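PDB 3D3Q: tRNA dimethylallyltransferase from Staphylococcus epidermidis ATCC 12228, which probably transfers a dimethylallyl group from dimethylallyl diphosphate to adenine 37 of tRNAs that read codons beginning with uridine. Local coordinates for residues A[52-57]-A[65-70]. Residues are numbered along the deposited sequence; the frame is centred on the assembly and turned at random.
Sequences AKVTTE and YMIDIL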
ATOM      1  N   ALA A  52       2.791   2.336 -13.886  1.00 39.14           N
ATOM      2  CA  ALA A  52       4.087   1.806 -13.449  1.00 37.57           C
ATOM      3  C   ALA A  52       4.086   0.288 -13.570  1.00 38.14           C
ATOM      4  O   ALA A  52       4.693  -0.417 -12.764  1.00 37.54           O
ATOM      5  CB  ALA A  52       4.385   2.229 -12.013  1.00 35.81           C
ATOM      6  N   LYS A  53       3.395  -0.203 -14.595  1.00 40.06           N
ATOM      7  CA  LYS A  53       3.288  -1.638 -14.850  1.00 42.16           C
ATOM      8  C   LYS A  53       4.633  -2.283 -15.161  1.00 42.20           C
ATOM      9  O   LYS A  53       5.312  -1.890 -16.113  1.00 42.30           O
ATOM     10  CB  LYS A  53       2.331  -1.889 -16.014  1.00 42.37           C
ATOM     11  CG  LYS A  53       2.194  -3.355 -16.399  1.00 42.48           C
ATOM     12  CD  LYS A  53       1.158  -3.510 -17.475  1.00 41.69           C
ATOM     13  CE  LYS A  53      -0.183  -3.004 -16.984  1.00 42.68           C
ATOM     14  NZ  LYS A  53      -1.158  -2.868 -18.103  1.00 44.19           N
ATOM     15  N   VAL A  54       5.002  -3.286 -14.367  1.00 42.43           N
ATOM     16  CA  VAL A  54       6.263  -3.998 -14.554  1.00 42.54           C
ATOM     17  C   VAL A  54       6.254  -4.790 -15.858  1.00 42.74           C
ATOM     18  O   VAL A  54       5.250  -5.424 -16.206  1.00 42.21           O
ATOM     19  CB  VAL A  54       6.538  -4.948 -13.363  1.00 43.26           C
ATOM     20  CG1 VAL A  54       5.308  -5.801 -13.062  1.00 43.42           C
ATOM     21  CG2 VAL A  54       7.731  -5.819 -13.675  1.00 44.75           C
ATOM     22  N   THR A  55       7.367  -4.754 -16.582  1.00 41.88           N
ATOM     23  CA  THR A  55       7.448  -5.456 -17.858  1.00 42.17           C
ATOM     24  C   THR A  55       7.836  -6.917 -17.738  1.00 40.91           C
ATOM     25  O   THR A  55       8.451  -7.333 -16.759  1.00 37.85           O
ATOM     26  CB  THR A  55       8.438  -4.755 -18.823  1.00 42.92           C
ATOM     27  OG1 THR A  55       9.795  -4.964 -18.390  1.00 45.00           O
ATOM     28  CG2 THR A  55       8.151  -3.265 -18.870  1.00 44.24           C
ATOM     29  N   THR A  56       7.453  -7.693 -18.746  1.00 42.43           N
ATOM     30  CA  THR A  56       7.754  -9.117 -18.752  1.00 44.85           C
ATOM     31  C   THR A  56       9.239  -9.339 -18.462  1.00 45.98           C
ATOM     32  O   THR A  56       9.601 -10.269 -17.752  1.00 46.23           O
ATOM     33  CB  THR A  56       7.414  -9.783 -20.113  1.00 44.96           C
ATOM     34  OG1 THR A  56       8.309  -9.297 -21.120  1.00 47.28           O
ATOM     35  CG2 THR A  56       5.990  -9.460 -20.533  1.00 46.18           C
ATOM     36  N   GLU A  57      10.095  -8.471 -18.992  1.00 47.39           N
ATOM     37  CA  GLU A  57      11.530  -8.606 -18.792  1.00 47.62           C
ATOM     38  C   GLU A  57      11.943  -8.376 -17.371  1.00 47.71           C
ATOM     39  O   GLU A  57      12.767  -9.098 -16.836  1.00 48.16           O
ATOM     40  CB  GLU A  57      12.290  -7.618 -19.658  1.00 49.17           C
ATOM     41  CG  GLU A  57      13.803  -7.750 -19.553  1.00 50.98           C
ATOM     42  CD  GLU A  57      14.534  -6.598 -20.241  1.00 52.75           C
ATOM     43  OE1 GLU A  57      15.770  -6.679 -20.419  1.00 53.26           O
ATOM     44  OE2 GLU A  57      13.864  -5.604 -20.591  1.00 54.01           O
ATOM     45  N   TYR A  65       0.510 -12.362 -11.714  1.00 44.46           N
ATOM     46  CA  TYR A  65      -0.916 -12.471 -11.990  1.00 46.92           C
ATOM     47  C   TYR A  65      -1.603 -11.143 -11.750  1.00 48.79           C
ATOM     48  O   TYR A  65      -1.032 -10.252 -11.113  1.00 48.51           O
ATOM     49  CB  TYR A  65      -1.566 -13.533 -11.104  1.00 46.24           C
ATOM     50  CG  TYR A  65      -0.884 -14.871 -11.186  1.00 46.04           C
ATOM     51  CD1 TYR A  65       0.021 -15.268 -10.209  1.00 45.12           C
ATOM     52  CD2 TYR A  65      -1.125 -15.739 -12.259  1.00 46.83           C
ATOM     53  CE1 TYR A  65       0.671 -16.500 -10.292  1.00 45.27           C
ATOM     54  CE2 TYR A  65      -0.477 -16.973 -12.357  1.00 44.91           C
ATOM     55  CZ  TYR A  65       0.413 -17.348 -11.370  1.00 44.46           C
ATOM     56  OH  TYR A  65       1.017 -18.577 -11.442  1.00 42.99           O
HETATM   57  N   MSE A  66      -2.827 -11.018 -12.261  1.00 50.14           N
HETATM   58  CA  MSE A  66      -3.600  -9.791 -12.109  1.00 52.49           C
HETATM   59  C   MSE A  66      -3.044  -8.620 -12.928  1.00 51.53           C
HETATM   60  O   MSE A  66      -3.248  -7.459 -12.570  1.00 50.60           O
HETATM   61  CB  MSE A  66      -3.637  -9.393 -10.636  1.00 57.56           C
HETATM   62  CG  MSE A  66      -4.342 -10.398  -9.730  1.00 65.45           C
HETATM   63 SE   MSE A  66      -6.269 -10.494 -10.014  1.00 71.33          SE
HETATM   64  CE  MSE A  66      -6.724  -8.720  -9.351  1.00 69.78           C
ATOM     65  N   ILE A  67      -2.334  -8.920 -14.017  1.00 50.85           N
ATOM     66  CA  ILE A  67      -1.755  -7.883 -14.879  1.00 49.39           C
ATOM     67  C   ILE A  67      -2.196  -8.088 -16.334  1.00 48.87           C
ATOM     68  O   ILE A  67      -1.942  -9.141 -16.919  1.00 49.58           O
ATOM     69  CB  ILE A  67      -0.202  -7.884 -14.788  1.00 48.43           C
ATOM     70  CG1 ILE A  67       0.228  -7.698 -13.334  1.00 47.01           C
ATOM     71  CG2 ILE A  67       0.379  -6.765 -15.644  1.00 47.68           C
ATOM     72  CD1 ILE A  67       1.682  -7.842 -13.111  1.00 46.08           C
ATOM     73  N   ASP A  68      -2.860  -7.081 -16.905  1.00 47.81           N
ATOM     74  CA  ASP A  68      -3.368  -7.151 -18.278  1.00 47.06           C
ATOM     75  C   ASP A  68      -4.393  -8.272 -18.407  1.00 46.44           C
ATOM     76  O   ASP A  68      -4.315  -9.098 -19.323  1.00 46.29           O
ATOM     77  CB  ASP A  68      -2.243  -7.409 -19.283  1.00 48.04           C
ATOM     78  CG  ASP A  68      -1.314  -6.226 -19.441  1.00 49.01           C
ATOM     79  OD1 ASP A  68      -1.814  -5.093 -19.622  1.00 51.42           O
ATOM     80  OD2 ASP A  68      -0.084  -6.426 -19.406  1.00 48.86           O
ATOM     81  N   ILE A  69      -5.348  -8.308 -17.485  1.00 44.44           N
ATOM     82  CA  ILE A  69      -6.374  -9.334 -17.510  1.00 42.98           C
ATOM     83  C   ILE A  69      -7.729  -8.791 -17.961  1.00 42.60           C
ATOM     84  O   ILE A  69      -8.684  -9.547 -18.112  1.00 42.00           O
ATOM     85  CB  ILE A  69      -6.544  -9.972 -16.126  1.00 43.70           C
ATOM     86  CG1 ILE A  69      -6.885  -8.898 -15.089  1.00 43.50           C
ATOM     87  CG2 ILE A  69      -5.288 -10.724 -15.746  1.00 44.67           C
ATOM     88  CD1 ILE A  69      -7.228  -9.451 -13.723  1.00 42.90           C
ATOM     89  N   LEU A  70      -7.809  -7.483 -18.193  1.00 42.59           N
ATOM     90  CA  LEU A  70      -9.059  -6.861 -18.627  1.00 40.82           C
ATOM     91  C   LEU A  70      -8.807  -5.689 -19.571  1.00 41.05           C
ATOM     92  O   LEU A  70      -7.719  -5.140 -19.604  1.00 41.88           O
ATOM     93  CB  LEU A  70      -9.829  -6.357 -17.401  1.00 39.27           C
ATOM     94  CG  LEU A  70     -10.156  -7.359 -16.306  1.00 36.21           C
ATOM     95  CD1 LEU A  70     -10.498  -6.616 -15.047  1.00 36.04           C
ATOM     96  CD2 LEU A  70     -11.290  -8.241 -16.753  1.00 34.44           C
TER
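The carboxylate of Asp68 is the flat group of this contact, and Lys53 approaches it from one side of its plane, above and beyond the oxygen edge. NZ of Lys53 donates to OD1 of Asp68 at 2.8 Å, coming from above, 42° out of the carboxylate plane, to make a hydrogen-bonded salt bridge. The same lysine chain passes near the second oxygen, with CD of Lys53 3.7 Å from OD2 of Asp68. Lys53 starts extended, CG anti to the backbone N (chi1 178°), and bends at chi3 (-60°), which turns the ammonium toward Asp68. There NZ also forms a salt bridge with Asp48 and hydrogen bonds to the carbonyls of Tyr44 and Met47. With two carboxylates and two carbonyls around it, the amine is probably kept charged. Behind the ammonium, the aliphatic part of Lys53 runs past Ile67 in the opposite direction, CD of Lys53 lying 3.8 Å from CG2 of Ile67. The other branch of Ile67 reaches Val54 at about a right angle, with its CD1 4.2 Å from CG1 of Val54. Val54 is buried and its side chain lies beside that of Thr21, in the predicted ATP-binding P-loop, a residue that probably also contacts substrate, as in related enzymes. The contact thus ties together two loops flanking the edge strand 64-65 of a parallel, P-loop NTPase-like sheet, next to the predicted nucleotide-binding loop of this IPP transferase.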